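Local structure of superoxide dismutase (Chaetomium thermophilum, 4BR6) at residues B[85-90]-B[186-191]; B[113-118]-B[177-182]; B[126-131]-B[141-146]; B[130-135]-B[151-156]. The protein catalyses the dismutation of superoxide to hydrogen peroxide and oxygen at a manganese centre, and so probably destroys toxic radicals formed within cells. All blocks are in the same frame, centred on the assembly; numbering follows the deposited sequence.

Contact 1. Residues B[85-90]-B[186-191]; sequences SREGGG and NWKTVA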
loop_
_atom_site.group_PDB
_atom_site.type_symbol
_atom_site.label_atom_id
_atom_site.label_comp_id
_atom_site.label_asym_id
_atom_site.label_seq_id
_atom_site.Cartn_x
_atom_site.Cartn_y
_atom_site.Cartn_z
ATOM N N SER B 85 -27.876 25.074 12.896
ATOM C CA SER B 85 -28.543 26.293 13.354
ATOM C C SER B 85 -27.552 27.420 13.563
ATOM O O SER B 85 -27.950 28.539 13.849
ATOM C CB SER B 85 -29.294 26.046 14.666
ATOM O OG SER B 85 -28.416 26.000 15.777
ATOM N N ARG B 86 -26.264 27.114 13.431
ATOM C CA ARG B 86 -25.212 28.101 13.650
ATOM C C ARG B 86 -24.255 28.182 12.471
ATOM O O ARG B 86 -24.619 28.682 11.408
ATOM C CB ARG B 86 -24.444 27.784 14.930
ATOM C CG ARG B 86 -25.266 27.889 16.184
ATOM C CD ARG B 86 -24.377 27.768 17.394
ATOM N NE ARG B 86 -24.620 26.537 18.131
ATOM C CZ ARG B 86 -23.713 25.898 18.866
ATOM N NH1 ARG B 86 -22.474 26.350 18.977
ATOM N NH2 ARG B 86 -24.053 24.794 19.499
ATOM N N GLU B 87 -23.036 27.690 12.657
ATOM C CA GLU B 87 -21.945 27.938 11.706
ATOM C C GLU B 87 -21.776 26.778 10.729
ATOM O O GLU B 87 -20.857 26.766 9.910
ATOM C CB GLU B 87 -20.632 28.172 12.458
ATOM C CG GLU B 87 -20.799 28.680 13.887
ATOM C CD GLU B 87 -20.596 27.586 14.904
ATOM O OE1 GLU B 87 -19.428 27.298 15.253
ATOM O OE2 GLU B 87 -21.607 27.008 15.346
ATOM N N GLY B 88 -22.675 25.809 10.823
ATOM C CA GLY B 88 -22.604 24.623 10.000
ATOM C C GLY B 88 -23.536 24.776 8.829
ATOM O O GLY B 88 -24.562 25.443 8.934
ATOM N N GLY B 89 -23.168 24.171 7.706
ATOM C CA GLY B 89 -23.995 24.206 6.519
ATOM C C GLY B 89 -23.760 25.468 5.712
ATOM O O GLY B 89 -22.790 26.196 5.942
ATOM N N GLY B 90 -24.666 25.726 4.773
ATOM C CA GLY B 90 -24.562 26.867 3.890
ATOM C C GLY B 90 -23.451 26.650 2.885
ATOM O O GLY B 90 -23.142 25.515 2.529
ATOM N N ASN B 186 -18.509 23.314 8.930
ATOM C CA ASN B 186 -18.198 24.671 9.376
ATOM C C ASN B 186 -17.298 25.420 8.385
ATOM O O ASN B 186 -16.078 25.322 8.450
ATOM C CB ASN B 186 -17.548 24.669 10.762
ATOM C CG ASN B 186 -17.494 26.051 11.374
ATOM O OD1 ASN B 186 -17.507 27.044 10.658
ATOM N ND2 ASN B 186 -17.468 26.124 12.704
ATOM N N TRP B 187 -17.901 26.199 7.488
ATOM C CA TRP B 187 -17.134 26.873 6.442
ATOM C C TRP B 187 -16.404 28.089 6.965
ATOM O O TRP B 187 -15.594 28.675 6.265
ATOM C CB TRP B 187 -18.008 27.256 5.251
ATOM C CG TRP B 187 -18.419 26.055 4.486
ATOM C CD1 TRP B 187 -19.652 25.501 4.439
ATOM C CD2 TRP B 187 -17.573 25.224 3.689
ATOM N NE1 TRP B 187 -19.638 24.379 3.652
ATOM C CE2 TRP B 187 -18.371 24.187 3.182
ATOM C CE3 TRP B 187 -16.217 25.255 3.358
ATOM C CZ2 TRP B 187 -17.864 23.203 2.356
ATOM C CZ3 TRP B 187 -15.723 24.279 2.540
ATOM C CH2 TRP B 187 -16.541 23.267 2.046
ATOM N N LYS B 188 -16.677 28.459 8.207
ATOM C CA LYS B 188 -15.913 29.520 8.848
ATOM C C LYS B 188 -14.553 28.969 9.283
ATOM O O LYS B 188 -13.530 29.626 9.136
ATOM C CB LYS B 188 -16.699 30.108 10.021
ATOM C CG LYS B 188 -15.914 31.046 10.916
ATOM C CD LYS B 188 -16.813 32.076 11.604
ATOM C CE LYS B 188 -18.077 31.471 12.186
ATOM N NZ LYS B 188 -17.807 30.367 13.143
ATOM N N THR B 189 -14.532 27.746 9.789
ATOM C CA THR B 189 -13.256 27.113 10.134
ATOM C C THR B 189 -12.402 26.941 8.881
ATOM O O THR B 189 -11.213 27.213 8.893
ATOM C CB THR B 189 -13.455 25.729 10.778
ATOM O OG1 THR B 189 -14.190 25.872 11.991
ATOM C CG2 THR B 189 -12.129 25.069 11.081
ATOM N N VAL B 190 -13.019 26.467 7.804
ATOM C CA VAL B 190 -12.299 26.213 6.555
ATOM C C VAL B 190 -11.642 27.479 6.029
ATOM O O VAL B 190 -10.512 27.448 5.572
ATOM C CB VAL B 190 -13.246 25.664 5.467
ATOM C CG1 VAL B 190 -12.492 25.410 4.154
ATOM C CG2 VAL B 190 -13.937 24.409 5.970
ATOM N N ALA B 191 -12.359 28.594 6.094
ATOM C CA ALA B 191 -11.852 29.856 5.576
ATOM C C ALA B 191 -10.718 30.395 6.435
ATOM O O ALA B 191 -9.839 31.106 5.940
ATOM C CB ALA B 191 -12.979 30.870 5.491
HETATM O O HOH W 1 -20.698 27.125 6.833
HETATM O O HOH W 2 -21.942 22.680 3.001
#
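Asn186 carries its CG anti to the backbone N (chi1 -167°) while Glu87 bends at its second torsion (102°), and this brings the amide against CB and beside the acid of Glu87. The two flat groups stand nearly upright to one another, carboxylate and amide planes 85° apart, with Glu87 OE1 3.4 Å from Asn186 ND2. Lys188 curls back at its third and fourth torsions, which lays NZ beside Glu87 CG at 3.5 Å. Lys188 NZ stays 4.1 Å from Glu87 OE1, so the opposite charges lie near each other without forming a salt bridge. Asn186 is the N-cap of helix 187-195: OD1 accepts from Lys188 N at 2.9 Å, tilted a little from the carbonyl plane, and from Thr189 N at 3.2 Å, well above that plane. This double grip holds the amide's rotation, with ND2 on the side of Glu87. In the iron/manganese superoxide dismutase fold the loop 85-90 leads from the helical hairpin into helix 94-104, and here it lies against the start of the last helix. Much of the remaining contact runs through water. One water accepts from Trp187 N at 3.0 Å and lies close to the carbonyl oxygens of Glu87 and Gly89; a second accepts from Trp187 NE1 at 2.9 Å and donates to Gly90 O. Gly89 and Gly90 both adopt positive phi, a conformation favourable to glycine. The indole of Trp187 also packs on Pro92 and Trp182, while Gly89 O meets its CD1 edge in the ring plane.

Contact 2. Residues B[113-118]-B[177-182]; sequences QMNAAL and YFEAIW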
loop_
_atom_site.group_PDB
_atom_site.type_symbol
_atom_site.label_atom_id
_atom_site.label_comp_id
_atom_site.label_asym_id
_atom_site.label_seq_id
_atom_site.Cartn_x
_atom_site.Cartn_y
_atom_site.Cartn_z
ATOM N N GLN B 113 -17.873 16.496 -6.987
ATOM C CA GLN B 113 -16.648 15.743 -7.159
ATOM C C GLN B 113 -16.169 15.158 -5.842
ATOM O O GLN B 113 -15.626 14.053 -5.813
ATOM C CB GLN B 113 -15.575 16.631 -7.772
ATOM C CG GLN B 113 -15.808 16.849 -9.245
ATOM C CD GLN B 113 -14.922 17.910 -9.821
ATOM O OE1 GLN B 113 -14.280 18.659 -9.091
ATOM N NE2 GLN B 113 -14.881 17.988 -11.145
ATOM N N MET B 114 -16.360 15.894 -4.750
ATOM C CA MET B 114 -15.904 15.399 -3.457
ATOM C C MET B 114 -16.747 14.208 -3.036
ATOM O O MET B 114 -16.227 13.213 -2.537
ATOM C CB MET B 114 -15.961 16.457 -2.361
ATOM C CG MET B 114 -15.339 15.951 -1.058
ATOM S SD MET B 114 -14.262 17.176 -0.308
ATOM C CE MET B 114 -13.665 16.376 1.179
ATOM N N ASN B 115 -18.054 14.319 -3.235
ATOM C CA ASN B 115 -18.956 13.205 -2.983
ATOM C C ASN B 115 -18.571 11.955 -3.769
ATOM O O ASN B 115 -18.635 10.852 -3.251
ATOM C CB ASN B 115 -20.400 13.603 -3.301
ATOM C CG ASN B 115 -21.013 14.485 -2.220
ATOM O OD1 ASN B 115 -20.495 14.576 -1.109
ATOM N ND2 ASN B 115 -22.129 15.121 -2.537
ATOM N N ALA B 116 -18.165 12.129 -5.019
ATOM C CA ALA B 116 -17.687 11.010 -5.821
ATOM C C ALA B 116 -16.405 10.421 -5.236
ATOM O O ALA B 116 -16.260 9.203 -5.137
ATOM C CB ALA B 116 -17.456 11.449 -7.254
ATOM N N ALA B 117 -15.470 11.287 -4.859
ATOM C CA ALA B 117 -14.201 10.850 -4.291
ATOM C C ALA B 117 -14.426 10.031 -3.035
ATOM O O ALA B 117 -13.736 9.051 -2.806
ATOM C CB ALA B 117 -13.335 12.038 -3.969
ATOM N N LEU B 118 -15.392 10.440 -2.221
ATOM C CA LEU B 118 -15.709 9.718 -0.999
ATOM C C LEU B 118 -16.272 8.354 -1.361
ATOM O O LEU B 118 -15.914 7.338 -0.749
ATOM C CB LEU B 118 -16.718 10.506 -0.173
ATOM C CG LEU B 118 -16.202 11.783 0.495
ATOM C CD1 LEU B 118 -17.371 12.739 0.737
ATOM C CD2 LEU B 118 -15.453 11.476 1.821
ATOM N N TYR B 177 -25.168 9.525 3.713
ATOM C CA TYR B 177 -24.273 10.179 4.663
ATOM C C TYR B 177 -23.486 11.289 3.978
ATOM O O TYR B 177 -23.460 12.420 4.468
ATOM C CB TYR B 177 -23.322 9.172 5.300
ATOM C CG TYR B 177 -22.092 9.771 5.965
ATOM C CD1 TYR B 177 -22.195 10.569 7.103
ATOM C CD2 TYR B 177 -20.823 9.528 5.462
ATOM C CE1 TYR B 177 -21.075 11.097 7.706
ATOM C CE2 TYR B 177 -19.698 10.059 6.072
ATOM C CZ TYR B 177 -19.834 10.837 7.193
ATOM O OH TYR B 177 -18.729 11.374 7.817
ATOM N N PHE B 178 -22.849 10.965 2.848
ATOM C CA PHE B 178 -22.016 11.933 2.137
ATOM C C PHE B 178 -22.810 13.184 1.727
ATOM O O PHE B 178 -22.263 14.280 1.718
ATOM C CB PHE B 178 -21.377 11.314 0.882
ATOM C CG PHE B 178 -20.460 10.141 1.156
ATOM C CD1 PHE B 178 -19.682 10.095 2.282
ATOM C CD2 PHE B 178 -20.396 9.081 0.274
ATOM C CE1 PHE B 178 -18.858 9.028 2.520
ATOM C CE2 PHE B 178 -19.572 8.018 0.515
ATOM C CZ PHE B 178 -18.804 7.996 1.637
ATOM N N GLU B 179 -24.082 13.009 1.371
ATOM C CA GLU B 179 -24.946 14.127 0.984
ATOM C C GLU B 179 -25.389 14.938 2.203
ATOM O O GLU B 179 -25.365 16.167 2.180
ATOM C CB GLU B 179 -26.177 13.622 0.240
ATOM C CG GLU B 179 -27.172 14.705 -0.141
ATOM C CD GLU B 179 -26.657 15.636 -1.226
ATOM O OE1 GLU B 179 -25.582 15.356 -1.796
ATOM O OE2 GLU B 179 -27.333 16.647 -1.521
ATOM N N ALA B 180 -25.798 14.237 3.258
ATOM C CA ALA B 180 -26.290 14.872 4.472
ATOM C C ALA B 180 -25.237 15.742 5.190
ATOM O O ALA B 180 -25.572 16.801 5.724
ATOM C CB ALA B 180 -26.849 13.815 5.434
ATOM N N ILE B 181 -23.974 15.321 5.201
ATOM C CA ILE B 181 -22.983 15.973 6.069
ATOM C C ILE B 181 -22.715 17.434 5.698
ATOM O O ILE B 181 -22.285 18.223 6.529
ATOM C CB ILE B 181 -21.637 15.194 6.098
ATOM C CG1 ILE B 181 -20.725 15.722 7.215
ATOM C CG2 ILE B 181 -20.957 15.272 4.737
ATOM C CD1 ILE B 181 -19.528 14.821 7.514
ATOM N N TRP B 182 -22.955 17.791 4.447
ATOM C CA TRP B 182 -22.720 19.162 4.010
ATOM C C TRP B 182 -23.533 20.156 4.822
ATOM O O TRP B 182 -23.174 21.323 4.909
ATOM C CB TRP B 182 -23.019 19.314 2.518
ATOM C CG TRP B 182 -22.089 18.468 1.700
ATOM C CD1 TRP B 182 -22.296 17.189 1.315
ATOM C CD2 TRP B 182 -20.788 18.829 1.218
ATOM N NE1 TRP B 182 -21.217 16.722 0.611
ATOM C CE2 TRP B 182 -20.273 17.711 0.540
ATOM C CE3 TRP B 182 -20.010 19.984 1.299
ATOM C CZ2 TRP B 182 -19.025 17.716 -0.072
ATOM C CZ3 TRP B 182 -18.765 19.986 0.694
ATOM C CH2 TRP B 182 -18.286 18.859 0.016
#
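Asn115 and Trp182 make the polar link between helix 107-119 and residues 177-182, a contact within the C-terminal alpha/beta domain of an iron/manganese superoxide dismutase. The hydrogen bond runs from Trp182 NE1 to Asn115 OD1 at 2.8 Å, lying in the carbonyl plane on a lone pair and close to the indole plane. The oxygen lies at the indole edge, although amide and ring planes are turned 72° apart. The asparagine's CG sits beside its own backbone N (chi1 -76°), which swings the amide across toward helix 174-180. Asn115 OD1 also lies 3.3 Å from Phe178 O, two acceptors side by side without a bond, and Asn115 ND2 faces Glu179 OE1 at 3.5 Å. The second oxygen of Glu179 forms a salt bridge with Arg111, one turn earlier on helix 107-119. Apolar contact flanks this polar patch. The ring of Phe178 lies beneath Leu118, which in turn packs on Ile159 and whose side chain is about 11 Å from the bound manganese. The interaction there is CH-pi: Leu118 CB is 3.6 Å from the centroid of the Phe178 ring and only 6° off the ring normal, while Leu118 CD1 reaches Phe178 CD1 at 3.8 Å. Replacing this phenylalanine by an alanine would probably open a gap under Leu118 and leave its CB and CD1 without the aromatic surface they rest on. Met114 CB touches the indole edge of Trp182 at CZ2, 4.0 Å away.

Contact 3. Residues B[126-131]-B[141-146]; sequences WAWLAK and VTRANQ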
loop_
_atom_site.group_PDB
_atom_site.type_symbol
_atom_site.label_atom_id
_atom_site.label_comp_id
_atom_site.label_asym_id
_atom_site.label_seq_id
_atom_site.Cartn_x
_atom_site.Cartn_y
_atom_site.Cartn_z
ATOM N N TRP B 126 -10.378 8.853 4.009
ATOM C CA TRP B 126 -10.815 10.208 4.226
ATOM C C TRP B 126 -10.743 10.914 2.896
ATOM O O TRP B 126 -9.842 10.638 2.110
ATOM C CB TRP B 126 -9.837 10.928 5.151
ATOM C CG TRP B 126 -9.918 10.561 6.592
ATOM C CD1 TRP B 126 -9.349 9.486 7.198
ATOM C CD2 TRP B 126 -10.597 11.287 7.621
ATOM N NE1 TRP B 126 -9.639 9.488 8.541
ATOM C CE2 TRP B 126 -10.406 10.582 8.824
ATOM C CE3 TRP B 126 -11.345 12.460 7.642
ATOM C CZ2 TRP B 126 -10.933 11.016 10.027
ATOM C CZ3 TRP B 126 -11.869 12.884 8.839
ATOM C CH2 TRP B 126 -11.659 12.167 10.014
ATOM N N ALA B 127 -11.654 11.851 2.659
ATOM C CA ALA B 127 -11.477 12.814 1.567
ATOM C C ALA B 127 -11.291 14.210 2.161
ATOM O O ALA B 127 -11.896 14.550 3.187
ATOM C CB ALA B 127 -12.653 12.791 0.585
ATOM N N TRP B 128 -10.445 15.001 1.500
ATOM C CA TRP B 128 -10.093 16.336 1.947
ATOM C C TRP B 128 -10.153 17.309 0.796
ATOM O O TRP B 128 -9.778 16.970 -0.321
ATOM C CB TRP B 128 -8.670 16.362 2.482
ATOM C CG TRP B 128 -8.457 15.483 3.678
ATOM C CD1 TRP B 128 -8.168 14.158 3.685
ATOM C CD2 TRP B 128 -8.531 15.887 5.049
ATOM N NE1 TRP B 128 -8.050 13.704 4.978
ATOM C CE2 TRP B 128 -8.272 14.747 5.831
ATOM C CE3 TRP B 128 -8.793 17.101 5.686
ATOM C CZ2 TRP B 128 -8.267 14.786 7.214
ATOM C CZ3 TRP B 128 -8.785 17.138 7.064
ATOM C CH2 TRP B 128 -8.525 15.990 7.811
ATOM N N LEU B 129 -10.638 18.514 1.081
ATOM C CA LEU B 129 -10.300 19.687 0.299
ATOM C C LEU B 129 -8.947 20.157 0.832
ATOM O O LEU B 129 -8.805 20.410 2.029
ATOM C CB LEU B 129 -11.340 20.790 0.506
ATOM C CG LEU B 129 -11.009 22.175 -0.060
ATOM C CD1 LEU B 129 -10.800 22.115 -1.567
ATOM C CD2 LEU B 129 -12.111 23.153 0.301
ATOM N N ALA B 130 -7.942 20.263 -0.027
ATOM C CA ALA B 130 -6.617 20.669 0.427
ATOM C C ALA B 130 -6.066 21.788 -0.443
ATOM O O ALA B 130 -6.501 21.966 -1.575
ATOM C CB ALA B 130 -5.668 19.496 0.445
ATOM N N LYS B 131 -5.087 22.509 0.092
ATOM C CA LYS B 131 -4.507 23.663 -0.586
ATOM C C LYS B 131 -2.998 23.527 -0.775
ATOM O O LYS B 131 -2.255 23.334 0.195
ATOM C CB LYS B 131 -4.787 24.927 0.220
ATOM C CG LYS B 131 -4.333 26.204 -0.457
ATOM C CD LYS B 131 -4.677 27.422 0.390
ATOM C CE LYS B 131 -4.372 28.717 -0.330
ATOM N NZ LYS B 131 -4.551 29.907 0.550
ATOM N N VAL B 141 -8.285 15.363 -2.465
ATOM C CA VAL B 141 -7.443 14.184 -2.372
ATOM C C VAL B 141 -8.146 13.177 -1.495
ATOM O O VAL B 141 -9.041 13.535 -0.734
ATOM C CB VAL B 141 -6.055 14.496 -1.783
ATOM C CG1 VAL B 141 -5.321 15.510 -2.679
ATOM C CG2 VAL B 141 -6.170 15.002 -0.332
ATOM N N THR B 142 -7.721 11.921 -1.607
ATOM C CA THR B 142 -8.182 10.867 -0.728
ATOM C C THR B 142 -6.976 10.308 0.038
ATOM O O THR B 142 -5.845 10.344 -0.449
ATOM C CB THR B 142 -8.873 9.759 -1.523
ATOM O OG1 THR B 142 -7.992 9.293 -2.550
ATOM C CG2 THR B 142 -10.150 10.292 -2.148
ATOM N N ARG B 143 -7.217 9.821 1.246
ATOM C CA ARG B 143 -6.176 9.172 2.032
ATOM C C ARG B 143 -6.722 7.856 2.560
ATOM O O ARG B 143 -7.882 7.782 2.952
ATOM C CB ARG B 143 -5.736 10.085 3.179
ATOM C CG ARG B 143 -5.056 11.354 2.707
ATOM C CD ARG B 143 -3.599 11.091 2.348
ATOM N NE ARG B 143 -2.895 12.282 1.877
ATOM C CZ ARG B 143 -2.911 12.728 0.619
ATOM N NH1 ARG B 143 -3.614 12.110 -0.318
ATOM N NH2 ARG B 143 -2.221 13.810 0.294
ATOM N N ALA B 144 -5.891 6.814 2.560
ATOM C CA ALA B 144 -6.305 5.512 3.075
ATOM C C ALA B 144 -6.170 5.509 4.593
ATOM O O ALA B 144 -5.231 6.078 5.145
ATOM C CB ALA B 144 -5.459 4.395 2.475
ATOM N N ASN B 145 -7.117 4.866 5.260
ATOM C CA ASN B 145 -7.038 4.645 6.694
ATOM C C ASN B 145 -6.900 5.972 7.444
ATOM O O ASN B 145 -7.815 6.783 7.381
ATOM C CB ASN B 145 -5.932 3.637 6.992
ATOM C CG ASN B 145 -6.152 2.318 6.274
ATOM O OD1 ASN B 145 -7.285 1.919 6.022
ATOM N ND2 ASN B 145 -5.072 1.645 5.934
ATOM N N GLN B 146 -5.788 6.202 8.137
ATOM C CA GLN B 146 -5.585 7.473 8.845
ATOM C C GLN B 146 -4.387 8.253 8.336
ATOM O O GLN B 146 -3.930 9.175 9.005
ATOM C CB GLN B 146 -5.431 7.272 10.358
ATOM C CG GLN B 146 -6.609 6.604 11.051
ATOM C CD GLN B 146 -7.910 7.387 10.957
ATOM O OE1 GLN B 146 -7.946 8.544 10.528
ATOM N NE2 GLN B 146 -8.988 6.758 11.375
#
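Trp126 and Gln146 meet across the open end of an antiparallel beta hairpin, strands 125-132 and 138-144 of the three-stranded sheet, beside the metal site. Their ring and amide planes are turned 62° apart. Trp126 NE1 donates to Gln146 OE1 at 2.8 Å, but the bond is bent: the donor lies above the carbonyl plane and the oxygen is tilted from the ring plane. Gln146 reaches back by bending at its second torsion (-62°). Its OE1 also accepts from Asn73 ND2 and its NE2 donates to Tyr34 OH, so both ends of the amide are held close to His74, a manganese ligand. Trp126 itself lies about 4 Å from the manganese at nearest atoms and meets the ring of His74 edge-to-face. One face of its indole takes Trp128 CZ2, 3.7 Å above the plane, so the two tryptophans pack along one face of the strand. In the hairpin, Trp126 pairs with Arg143 and Trp128 with Val141 as hydrogen-bonded pairs, while Ala127 and Thr142 form the non-hydrogen-bonded pair between them. Val141 CG2 touches Trp128 CB at 4.0 Å and also lies over the guanidinium of Arg143, whose NH1 bonds to Thr142 O. At the indole edge Asn145 O approaches Trp126 CD1 in the ring plane, 3.1 Å away.

Contact 4. Residues B[130-135]-B[151-156]; sequences AKDKDS and GQLVPL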
loop_
_atom_site.group_PDB
_atom_site.type_symbol
_atom_site.label_atom_id
_atom_site.label_comp_id
_atom_site.label_asym_id
_atom_site.label_seq_id
_atom_site.Cartn_x
_atom_site.Cartn_y
_atom_site.Cartn_z
ATOM N N ALA B 130 -7.942 20.263 -0.027
ATOM C CA ALA B 130 -6.617 20.669 0.427
ATOM C C ALA B 130 -6.066 21.788 -0.443
ATOM O O ALA B 130 -6.501 21.966 -1.575
ATOM C CB ALA B 130 -5.668 19.496 0.445
ATOM N N LYS B 131 -5.087 22.509 0.092
ATOM C CA LYS B 131 -4.507 23.663 -0.586
ATOM C C LYS B 131 -2.998 23.527 -0.775
ATOM O O LYS B 131 -2.255 23.334 0.195
ATOM C CB LYS B 131 -4.787 24.927 0.220
ATOM C CG LYS B 131 -4.333 26.204 -0.457
ATOM C CD LYS B 131 -4.677 27.422 0.390
ATOM C CE LYS B 131 -4.372 28.717 -0.330
ATOM N NZ LYS B 131 -4.551 29.907 0.550
ATOM N N ASP B 132 -2.548 23.647 -2.022
ATOM C CA ASP B 132 -1.116 23.580 -2.330
ATOM C C ASP B 132 -0.388 24.719 -1.637
ATOM O O ASP B 132 -0.786 25.876 -1.747
ATOM C CB ASP B 132 -0.875 23.650 -3.840
ATOM C CG ASP B 132 0.589 23.499 -4.204
ATOM O OD1 ASP B 132 1.349 24.467 -4.024
ATOM O OD2 ASP B 132 0.983 22.410 -4.654
ATOM N N LYS B 133 0.687 24.386 -0.931
ATOM C CA LYS B 133 1.338 25.331 -0.031
ATOM C C LYS B 133 2.042 26.475 -0.749
ATOM O O LYS B 133 2.354 27.496 -0.134
ATOM C CB LYS B 133 2.317 24.602 0.906
ATOM C CG LYS B 133 3.558 24.015 0.238
ATOM C CD LYS B 133 4.540 23.505 1.288
ATOM C CE LYS B 133 5.745 22.791 0.698
ATOM N NZ LYS B 133 6.587 23.654 -0.164
ATOM N N ASP B 134 2.260 26.313 -2.053
ATOM C CA ASP B 134 3.051 27.260 -2.826
ATOM C C ASP B 134 2.168 28.092 -3.751
ATOM O O ASP B 134 2.299 29.316 -3.800
ATOM C CB ASP B 134 4.132 26.535 -3.638
ATOM C CG ASP B 134 5.279 26.024 -2.771
ATOM O OD1 ASP B 134 5.853 26.822 -2.005
ATOM O OD2 ASP B 134 5.607 24.823 -2.844
ATOM N N SER B 135 1.272 27.427 -4.474
ATOM C CA SER B 135 0.455 28.085 -5.488
ATOM C C SER B 135 -0.888 28.509 -4.905
ATOM O O SER B 135 -1.482 29.498 -5.337
ATOM C CB SER B 135 0.261 27.160 -6.701
ATOM O OG SER B 135 -0.499 26.004 -6.373
ATOM N N GLY B 151 3.008 17.735 3.892
ATOM C CA GLY B 151 3.958 18.132 2.868
ATOM C C GLY B 151 3.445 19.255 1.976
ATOM O O GLY B 151 3.134 20.350 2.438
ATOM N N GLN B 152 3.347 18.967 0.686
ATOM C CA GLN B 152 2.997 19.967 -0.321
ATOM C C GLN B 152 1.575 20.488 -0.166
ATOM O O GLN B 152 1.231 21.545 -0.703
ATOM C CB GLN B 152 3.147 19.353 -1.722
ATOM C CG GLN B 152 3.171 20.350 -2.867
ATOM C CD GLN B 152 4.371 21.257 -2.813
ATOM O OE1 GLN B 152 5.377 20.930 -2.193
ATOM N NE2 GLN B 152 4.280 22.402 -3.468
ATOM N N LEU B 153 0.747 19.727 0.544
ATOM C CA LEU B 153 -0.670 20.030 0.669
ATOM C C LEU B 153 -1.084 20.250 2.113
ATOM O O LEU B 153 -0.618 19.562 3.022
ATOM C CB LEU B 153 -1.504 18.898 0.087
ATOM C CG LEU B 153 -1.390 18.685 -1.415
ATOM C CD1 LEU B 153 -2.371 17.599 -1.789
ATOM C CD2 LEU B 153 -1.656 19.969 -2.173
ATOM N N VAL B 154 -1.983 21.208 2.300
ATOM C CA VAL B 154 -2.459 21.587 3.622
ATOM C C VAL B 154 -3.951 21.268 3.673
ATOM O O VAL B 154 -4.703 21.689 2.795
ATOM C CB VAL B 154 -2.226 23.096 3.897
ATOM C CG1 VAL B 154 -2.503 23.411 5.363
ATOM C CG2 VAL B 154 -0.793 23.516 3.509
ATOM N N PRO B 155 -4.388 20.504 4.678
ATOM C CA PRO B 155 -5.816 20.163 4.670
ATOM C C PRO B 155 -6.691 21.340 5.131
ATOM O O PRO B 155 -6.290 22.056 6.047
ATOM C CB PRO B 155 -5.893 18.986 5.648
ATOM C CG PRO B 155 -4.719 19.185 6.580
ATOM C CD PRO B 155 -3.650 19.825 5.761
ATOM N N LEU B 156 -7.859 21.523 4.518
ATOM C CA LEU B 156 -8.741 22.636 4.854
ATOM C C LEU B 156 -10.110 22.141 5.330
ATOM O O LEU B 156 -10.764 22.770 6.149
ATOM C CB LEU B 156 -8.940 23.545 3.643
ATOM C CG LEU B 156 -7.731 24.258 3.048
ATOM C CD1 LEU B 156 -8.224 25.264 2.015
ATOM C CD2 LEU B 156 -6.849 24.940 4.106
HETATM O O HOH W 3 7.629 22.820 -2.622
#
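Gln152 and Asp134 are joined by a hydrogen bond, Gln152 NE2 to Asp134 OD2 at 2.8 Å, the carboxylate being met on its anti side. The two side chains cross at about a right angle. Asp134 OD2 also takes Lys133 NZ, on its syn side, in a 3.1 Å salt bridge. A water accepts from Lys133 NZ and donates to Asp134 OD2 and Gln152 OE1, completing a small polar cluster. Lys133 gets there with its CG between the backbone N and the carbonyl carbon (chi1 68°), its chain running over the Gly151-Gln152 backbone before bending at its fourth torsion. Next to this cluster strands 125-132 and 153-160 pair antiparallel in the sheet of the C-terminal domain. Lys131 and Val154 exchange two backbone hydrogen bonds, and Lys133 N adds one to Gln152 O at 2.9 Å just past the strand. On one face Ala130 CB meets Leu153 CB at 4.2 Å; on the other Lys131 CB rests on Leu156 CD1, while the lysine NZ bonds to the carbonyls of Phe194 and Ala197. Further out, Asp132 sets the turn: its OD1 accepts from Asp134 N at 2.8 Å, an Asx turn, and from Ser135 N at 3.0 Å, from opposite faces of the carboxylate. With alanine in place of Asp132, the N-H groups of Asp134 and Ser135 would probably lose their shared acceptor, and the turn that presents Asp134 could shift. Asp134 and Gln152 also pack against Gln113 of the second subunit.

Overall arrangement
Contacts 2, 3 and 4 lie within the C-terminal domain, and contact 1 joins the loop before helix 94-104 to its last helix. Contacts 3 and 4 share strand 125-132, the middle strand of the sheet: contact 3 pairs it with 138-144 and contact 4 with 153-160, their centres 12 Å apart. Helix 107-119 of contact 2 lies against this sheet, Met114 and Leu118 touching Ala127, with centres 13 Å from contact 3. Along the chain contacts 3 and 4 are nested inside the loop closed by contact 2, and all three inside that closed by contact 1. Contact 1 touches contact 2 through Trp187 and Trp182, and contact 4 through Val190 and Leu156. Contact 3 lies beside the manganese; contacts 1 and 4 lie away from it.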